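Local coordinates for protein Baccell_00875 (Bacteroides cellulosilyticus DSM 14838, PDB 5NO8) that is a polysaccharide lyase that probably removes L-rhamnose caps from glucuronic acid in complex arabinogalactan proteins, at residues R343-F348 with D679-L684; V334-A339 with F649-K654; E394-G399 with L419-F424. All blocks are in the same frame, centred on the assembly; numbering follows the deposited sequence.

Contact 1 of 3, residues R343-F348 with D679-L684; sequences RKRVDF and DQDWAL
Arg345, well inside helix 338-352, faces Asp681 at the entry to helix 682-692; their CA atoms are 8.8 Å apart, the closest pair of CA atoms between 343-348 and 679-684, and a type I turn from Asp679 to Trp682 brings the aspartate round. Arg345 does most of the reaching. Its chain leaves the helix extended and then bends at CG (chi2 56°), which lays the side of the guanidinium, the NE and NH2 edge, against the carboxylate. Arg345 NE donates to Asp681 OD1 at 2.8 Å, nearly straight at 172°, and Arg345 NH2 to Asp681 OD2, also at 2.8 Å. This is a side-on, two-nitrogen salt bridge with one oxygen per nitrogen. OD2 uses its syn lone pair, OD1 is met on its syn side but somewhat out of plane, and the two flat groups are turned only 25° apart. Behind the charges, Leu684 CD1 packs on Arg345 CG at 3.9 Å, so apolar carbon covers the stem of the arginine. The third nitrogen, NH1, is taken by Gly653 O and Gln353 OE1, which should fix the rotation of the whole buried group. Phe649 and Met398 close in on Asp681. The bridge ties the first long helix of the C-terminal helical domain to the last, an arrangement consistent with the closing of an alpha/alpha toroid.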
# COMPACT_ATOMS: atom_id res chain seq x y z
N ARG A 343 3.55 21.05 11.35
CA ARG A 343 4.01 22.42 11.30
C ARG A 343 5.29 22.54 10.51
O ARG A 343 5.41 23.40 9.65
CB ARG A 343 4.27 22.96 12.71
CG ARG A 343 4.71 24.41 12.72
CD ARG A 343 5.42 24.75 13.99
NE ARG A 343 6.84 24.54 13.82
CZ ARG A 343 7.63 23.83 14.60
NH1 ARG A 343 7.17 23.18 15.68
NH2 ARG A 343 8.91 23.75 14.28
N LYS A 344 6.24 21.63 10.76
CA LYS A 344 7.51 21.68 10.06
C LYS A 344 7.32 21.41 8.57
O LYS A 344 7.97 22.03 7.75
CB LYS A 344 8.50 20.71 10.67
CG LYS A 344 9.02 21.23 12.03
CD LYS A 344 10.13 20.38 12.59
CE LYS A 344 9.64 19.06 13.14
NZ LYS A 344 10.75 18.45 13.95
N ARG A 345 6.44 20.48 8.23
CA ARG A 345 6.20 20.16 6.82
C ARG A 345 5.59 21.36 6.09
O ARG A 345 6.02 21.72 5.00
CB ARG A 345 5.26 18.96 6.68
CG ARG A 345 4.89 18.62 5.23
CD ARG A 345 6.14 18.39 4.42
NE ARG A 345 5.87 18.26 3.00
CZ ARG A 345 6.76 18.53 2.06
NH1 ARG A 345 8.01 18.91 2.34
NH2 ARG A 345 6.38 18.42 0.80
N VAL A 346 4.59 21.96 6.71
CA VAL A 346 3.93 23.12 6.14
C VAL A 346 4.93 24.25 5.91
O VAL A 346 4.93 24.85 4.85
CB VAL A 346 2.72 23.51 7.01
CG1 VAL A 346 2.23 24.92 6.75
CG2 VAL A 346 1.61 22.49 6.78
N ASP A 347 5.77 24.55 6.91
CA ASP A 347 6.80 25.58 6.77
C ASP A 347 7.79 25.26 5.67
O ASP A 347 8.21 26.14 4.96
CB ASP A 347 7.54 25.82 8.08
CG ASP A 347 6.65 26.50 9.15
OD1 ASP A 347 5.61 27.12 8.81
OD2 ASP A 347 7.02 26.43 10.35
N PHE A 348 8.15 23.98 5.52
CA PHE A 348 9.04 23.57 4.43
C PHE A 348 8.41 23.81 3.06
O PHE A 348 9.10 24.28 2.14
CB PHE A 348 9.44 22.10 4.58
CG PHE A 348 10.65 21.72 3.76
CD1 PHE A 348 10.51 21.38 2.42
CD2 PHE A 348 11.91 21.67 4.33
CE1 PHE A 348 11.61 21.06 1.64
CE2 PHE A 348 13.02 21.32 3.55
CZ PHE A 348 12.87 21.03 2.21
N ASP A 679 3.81 14.39 -4.45
CA ASP A 679 2.38 14.50 -4.24
C ASP A 679 1.85 14.01 -2.88
O ASP A 679 0.66 14.04 -2.62
CB ASP A 679 1.62 13.80 -5.42
CG ASP A 679 2.16 12.41 -5.79
OD1 ASP A 679 3.34 12.03 -5.49
OD2 ASP A 679 1.36 11.65 -6.42
N GLN A 680 2.76 13.57 -2.01
CA GLN A 680 2.42 12.92 -0.74
C GLN A 680 1.72 13.80 0.28
O GLN A 680 1.20 13.27 1.25
CB GLN A 680 3.66 12.28 -0.06
CG GLN A 680 4.66 13.28 0.52
CD GLN A 680 5.23 14.22 -0.51
OE1 GLN A 680 5.24 15.49 -0.35
NE2 GLN A 680 5.73 13.64 -1.57
N ASP A 681 1.67 15.11 0.07
CA ASP A 681 1.06 15.98 1.08
C ASP A 681 -0.44 15.76 1.21
O ASP A 681 -1.02 16.08 2.24
CB ASP A 681 1.47 17.42 0.84
CG ASP A 681 2.95 17.60 1.05
OD1 ASP A 681 3.46 17.17 2.12
OD2 ASP A 681 3.65 18.10 0.16
N TRP A 682 -1.07 15.13 0.21
CA TRP A 682 -2.42 14.60 0.41
C TRP A 682 -2.59 13.71 1.65
O TRP A 682 -3.67 13.64 2.23
CB TRP A 682 -2.92 13.83 -0.84
CG TRP A 682 -3.19 14.69 -2.00
CD1 TRP A 682 -2.45 14.81 -3.12
CD2 TRP A 682 -4.31 15.59 -2.16
NE1 TRP A 682 -3.02 15.71 -3.99
CE2 TRP A 682 -4.15 16.22 -3.42
CE3 TRP A 682 -5.39 15.94 -1.36
CZ2 TRP A 682 -5.06 17.18 -3.90
CZ3 TRP A 682 -6.30 16.92 -1.83
CH2 TRP A 682 -6.12 17.50 -3.11
N ALA A 683 -1.54 12.99 2.06
CA ALA A 683 -1.69 12.18 3.26
C ALA A 683 -2.02 13.05 4.47
O ALA A 683 -2.80 12.63 5.32
CB ALA A 683 -0.45 11.33 3.51
N LEU A 684 -1.46 14.25 4.54
CA LEU A 684 -1.75 15.16 5.66
C LEU A 684 -3.10 15.86 5.47
O LEU A 684 -3.79 16.13 6.44
CB LEU A 684 -0.62 16.15 5.86
CG LEU A 684 0.71 15.55 6.32
CD1 LEU A 684 1.74 16.66 6.46
CD2 LEU A 684 0.56 14.75 7.61

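Contact 2 of 3, residues V334-A339 with F649-K654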
# COMPACT_ATOMS: atom_id res chain seq x y z
N VAL A 334 8.82 6.12 16.05
CA VAL A 334 8.66 7.21 17.00
C VAL A 334 8.98 8.54 16.34
O VAL A 334 10.05 8.72 15.71
CB VAL A 334 9.52 7.00 18.28
CG1 VAL A 334 9.25 8.12 19.29
CG2 VAL A 334 9.17 5.68 18.90
N ILE A 335 8.05 9.49 16.48
CA ILE A 335 8.24 10.84 15.95
C ILE A 335 8.31 11.79 17.16
O ILE A 335 7.88 11.41 18.24
CB ILE A 335 7.13 11.24 14.96
CG1 ILE A 335 5.78 11.33 15.65
CG2 ILE A 335 7.07 10.25 13.79
CD1 ILE A 335 4.70 11.90 14.76
N SER A 336 8.79 13.01 16.97
CA SER A 336 8.91 13.99 18.07
C SER A 336 7.53 14.25 18.62
O SER A 336 7.23 13.93 19.78
CB SER A 336 9.51 15.32 17.57
OG SER A 336 8.77 15.86 16.44
N ASN A 337 6.68 14.83 17.78
CA ASN A 337 5.24 14.88 18.02
C ASN A 337 4.54 15.36 16.75
O ASN A 337 5.13 16.07 15.92
CB ASN A 337 4.83 15.75 19.21
CG ASN A 337 5.03 17.22 18.96
OD1 ASN A 337 4.16 17.91 18.42
ND2 ASN A 337 6.19 17.71 19.36
N THR A 338 3.30 14.95 16.64
CA THR A 338 2.58 15.03 15.42
C THR A 338 2.30 16.45 15.02
O THR A 338 2.47 16.78 13.87
CB THR A 338 1.26 14.24 15.52
OG1 THR A 338 1.58 12.94 16.01
CG2 THR A 338 0.63 14.12 14.18
N ALA A 339 1.88 17.28 15.97
CA ALA A 339 1.59 18.67 15.65
C ALA A 339 2.83 19.37 15.06
O ALA A 339 2.72 20.11 14.08
CB ALA A 339 1.09 19.43 16.90
N PHE A 649 6.92 11.83 6.24
CA PHE A 649 7.26 13.20 6.62
C PHE A 649 8.34 13.14 7.68
O PHE A 649 8.23 12.38 8.65
CB PHE A 649 5.99 13.89 7.15
CG PHE A 649 4.88 13.85 6.16
CD1 PHE A 649 4.84 14.79 5.13
CD2 PHE A 649 3.95 12.83 6.18
CE1 PHE A 649 3.87 14.70 4.14
CE2 PHE A 649 2.97 12.75 5.19
CZ PHE A 649 2.93 13.69 4.18
N PHE A 650 9.40 13.91 7.45
CA PHE A 650 10.59 13.87 8.27
C PHE A 650 10.71 15.08 9.19
O PHE A 650 10.06 16.12 8.98
CB PHE A 650 11.81 13.72 7.34
CG PHE A 650 11.64 12.61 6.32
CD1 PHE A 650 11.29 11.32 6.73
CD2 PHE A 650 11.71 12.88 4.97
CE1 PHE A 650 11.09 10.31 5.80
CE2 PHE A 650 11.52 11.88 4.03
CZ PHE A 650 11.20 10.59 4.46
N GLU A 651 11.57 14.96 10.19
CA GLU A 651 11.64 15.93 11.28
C GLU A 651 12.29 17.25 10.87
O GLU A 651 12.27 18.18 11.65
CB GLU A 651 12.39 15.38 12.49
CG GLU A 651 11.73 14.16 13.13
CD GLU A 651 10.50 14.44 13.94
OE1 GLU A 651 10.21 15.64 14.24
OE2 GLU A 651 9.81 13.44 14.29
N ASP A 652 12.88 17.31 9.68
CA ASP A 652 13.34 18.59 9.12
C ASP A 652 12.35 19.23 8.16
O ASP A 652 12.70 20.19 7.50
CB ASP A 652 14.71 18.41 8.44
CG ASP A 652 14.71 17.33 7.35
OD1 ASP A 652 13.66 16.67 7.11
OD2 ASP A 652 15.79 17.10 6.75
N GLY A 653 11.14 18.67 8.05
CA GLY A 653 10.12 19.20 7.18
C GLY A 653 10.11 18.62 5.78
O GLY A 653 9.21 18.92 5.03
N LYS A 654 11.12 17.82 5.43
CA LYS A 654 11.17 17.17 4.12
C LYS A 654 10.11 16.05 4.09
O LYS A 654 9.60 15.62 5.14
CB LYS A 654 12.56 16.61 3.83
CG LYS A 654 13.57 17.70 3.51
CD LYS A 654 14.98 17.14 3.34
CE LYS A 654 15.95 18.18 2.78
NZ LYS A 654 17.29 17.59 2.52
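Ser336 takes hold of both carboxylate oxygens of Glu651. Ser336 N donates to Glu651 OE2 at 2.9 Å along a nearly straight path of 168°, coming from above the carboxylate plane, while Ser336 OG donates to Glu651 OE1 at 2.6 Å on the syn side. With backbone and side chain of one residue gripping different oxygens, the carboxylate has little freedom to rotate. Ile335 adds a carbon beside it: CB lies 3.5 Å from Glu651 OE2. The glutamate gets there by folding at CG (chi2 -75°), and OE1 has a second partner in the ammonium group of Lys344, so the carboxylate charge is probably balanced by Lys344 as well as by the two bonds from Ser336. On the serine side the chain passes from strand 326-335, the last in sequence of its mixed sheet, into helix 338-352, and Asn337 between them is the N-cap, its side chain capping a backbone N of the first turn. On the other side Glu651 rides on a type I turn from Phe650 to Gly653, closed by Gly653 N to Phe650 O at 2.9 Å. Phe650 N bonds to Lys654 O, and Asp652 OD1 accepts from Lys654 N at 3.3 Å in an Asx turn. Gly653 has a positive phi that would press a CB against the preceding carbonyl. Farther out, Phe650 meets Tyr673 edge-to-face, and Lys654 pairs with Asp374.

Contact 3 of 3, residues E394-G399 with L419-F424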
# COMPACT_ATOMS: atom_id res chain seq x y z
N GLU A 394 -1.61 16.55 -9.07
CA GLU A 394 -1.60 16.13 -7.68
C GLU A 394 -0.87 17.11 -6.75
O GLU A 394 -1.04 17.01 -5.53
CB GLU A 394 -0.91 14.76 -7.53
CG GLU A 394 -1.72 13.56 -7.93
CD GLU A 394 -1.67 13.21 -9.41
OE1 GLU A 394 -1.21 14.03 -10.26
OE2 GLU A 394 -2.12 12.09 -9.73
N ARG A 395 -0.04 18.00 -7.30
CA ARG A 395 0.65 19.03 -6.49
C ARG A 395 -0.31 20.05 -5.86
O ARG A 395 0.08 20.75 -4.91
CB ARG A 395 1.73 19.76 -7.29
CG ARG A 395 3.12 19.13 -7.33
CD ARG A 395 3.14 17.71 -7.87
NE ARG A 395 2.74 17.67 -9.28
CZ ARG A 395 2.46 16.56 -9.96
NH1 ARG A 395 2.55 15.36 -9.37
NH2 ARG A 395 2.09 16.64 -11.24
N LEU A 396 -1.56 20.12 -6.33
CA LEU A 396 -2.65 20.81 -5.63
C LEU A 396 -2.81 20.46 -4.15
O LEU A 396 -3.26 21.29 -3.37
CB LEU A 396 -4.00 20.63 -6.34
CG LEU A 396 -4.34 21.60 -7.48
CD1 LEU A 396 -4.76 22.95 -6.88
CD2 LEU A 396 -3.20 21.80 -8.47
N GLY A 397 -2.44 19.22 -3.77
CA GLY A 397 -2.52 18.82 -2.39
C GLY A 397 -1.72 19.69 -1.45
O GLY A 397 -2.14 19.87 -0.32
N MET A 398 -0.60 20.23 -1.91
CA MET A 398 0.18 21.19 -1.09
C MET A 398 -0.63 22.44 -0.75
O MET A 398 -0.60 22.90 0.41
CB MET A 398 1.49 21.54 -1.74
CG MET A 398 2.48 20.38 -1.63
SD MET A 398 4.09 20.70 -2.28
CE MET A 398 3.80 20.29 -4.01
N GLY A 399 -1.41 22.94 -1.70
CA GLY A 399 -2.31 24.06 -1.38
C GLY A 399 -3.42 23.68 -0.44
O GLY A 399 -3.76 24.42 0.49
N LEU A 419 -2.82 32.84 -1.22
CA LEU A 419 -3.42 33.79 -2.18
C LEU A 419 -2.63 33.79 -3.48
O LEU A 419 -3.22 33.83 -4.56
CB LEU A 419 -3.55 35.20 -1.58
CG LEU A 419 -4.62 35.26 -0.49
CD1 LEU A 419 -4.43 36.50 0.37
CD2 LEU A 419 -6.04 35.24 -1.04
N ARG A 420 -1.31 33.70 -3.38
CA ARG A 420 -0.47 33.61 -4.54
C ARG A 420 -0.65 32.31 -5.29
O ARG A 420 -0.65 32.30 -6.53
CB ARG A 420 0.99 33.77 -4.17
CG ARG A 420 1.35 35.19 -3.80
CD ARG A 420 2.78 35.27 -3.33
NE ARG A 420 3.70 34.76 -4.33
CZ ARG A 420 4.70 33.89 -4.11
NH1 ARG A 420 4.99 33.42 -2.89
NH2 ARG A 420 5.45 33.50 -5.14
N TYR A 421 -0.77 31.22 -4.55
CA TYR A 421 -0.98 29.93 -5.18
C TYR A 421 -2.28 29.89 -5.95
O TYR A 421 -2.31 29.50 -7.13
CB TYR A 421 -1.00 28.80 -4.15
CG TYR A 421 -1.09 27.45 -4.79
CD1 TYR A 421 -0.17 27.07 -5.77
CD2 TYR A 421 -2.05 26.54 -4.41
CE1 TYR A 421 -0.23 25.82 -6.36
CE2 TYR A 421 -2.09 25.28 -4.97
CZ TYR A 421 -1.18 24.94 -5.96
OH TYR A 421 -1.24 23.68 -6.53
N ALA A 422 -3.35 30.31 -5.30
CA ALA A 422 -4.68 30.29 -5.89
C ALA A 422 -4.79 31.16 -7.15
O ALA A 422 -5.50 30.80 -8.09
CB ALA A 422 -5.73 30.70 -4.89
N ASP A 423 -4.07 32.26 -7.16
CA ASP A 423 -3.90 33.06 -8.37
C ASP A 423 -3.15 32.35 -9.46
O ASP A 423 -3.56 32.40 -10.62
CB ASP A 423 -3.21 34.37 -8.07
CG ASP A 423 -4.16 35.50 -8.14
OD1 ASP A 423 -4.93 35.70 -7.18
OD2 ASP A 423 -4.18 36.13 -9.21
N PHE A 424 -2.02 31.73 -9.12
CA PHE A 424 -1.30 30.89 -10.07
C PHE A 424 -2.23 29.83 -10.68
O PHE A 424 -2.23 29.65 -11.90
CB PHE A 424 -0.06 30.22 -9.44
CG PHE A 424 0.37 28.97 -10.15
CD1 PHE A 424 1.10 29.04 -11.34
CD2 PHE A 424 0.01 27.71 -9.66
CE1 PHE A 424 1.49 27.87 -12.01
CE2 PHE A 424 0.38 26.55 -10.33
CZ PHE A 424 1.12 26.63 -11.50
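The ring of Tyr421 slides between Leu396 and Gly399, which approach it obliquely from opposite sides of its plane. Leu396 CD1 lies 4.0 Å from Tyr421 CE2, and Gly399 CA comes to 3.8 Å from Tyr421 CE2. With CG anti to the backbone N (chi1 -175°), the ring is carried across to helix 396-409, and its hydroxyl ends over the start of that helix, where Tyr421 OH lies 3.3 Å from both CA and CD2 of Leu396. The glycine is what permits this closeness: a CB at Gly399 would sit about 2.5 Å from Tyr421 CE2. At the neighbouring ring of Phe424, the carbonyl O of Tyr421 lies in plane at the edge. Replacing Tyr421 by an alanine would probably open a gap between Leu396 and Gly399 and deprive Leu396 of the ring and hydroxyl that it packs against. Tyr366 meets the tyrosine ring at about 45° from outside the two segments. The contact is buried packing between consecutive helices, 396-409 and 412-429. Leu396 also touches Val425 of helix 412-429, and carries the packing on to Trp453 and Leu457 of helix 448-465.

Overall arrangement
All three contacts lie on the same side of the chain's centre. Contacts 1 and 2 are about 10 Å apart between centres and share helix 338-352, while contact 3 is, again between centres, about 13 Å from contact 1 and 23 Å from contact 2. Along the chain, 334-339 and 343-348 come first, then both segments of contact 3, then 649-654 and 679-684: contacts 1 and 2 cross, and contact 3 is nested within both. Contact 1 lies between the others in packing, and meets contact 3 where Trp682 NE1 probably hydrogen-bonds Glu394 O. The crossing pair thus brings the start of the helical part back to the C-terminal residues, with the local contact 3 inside that closure.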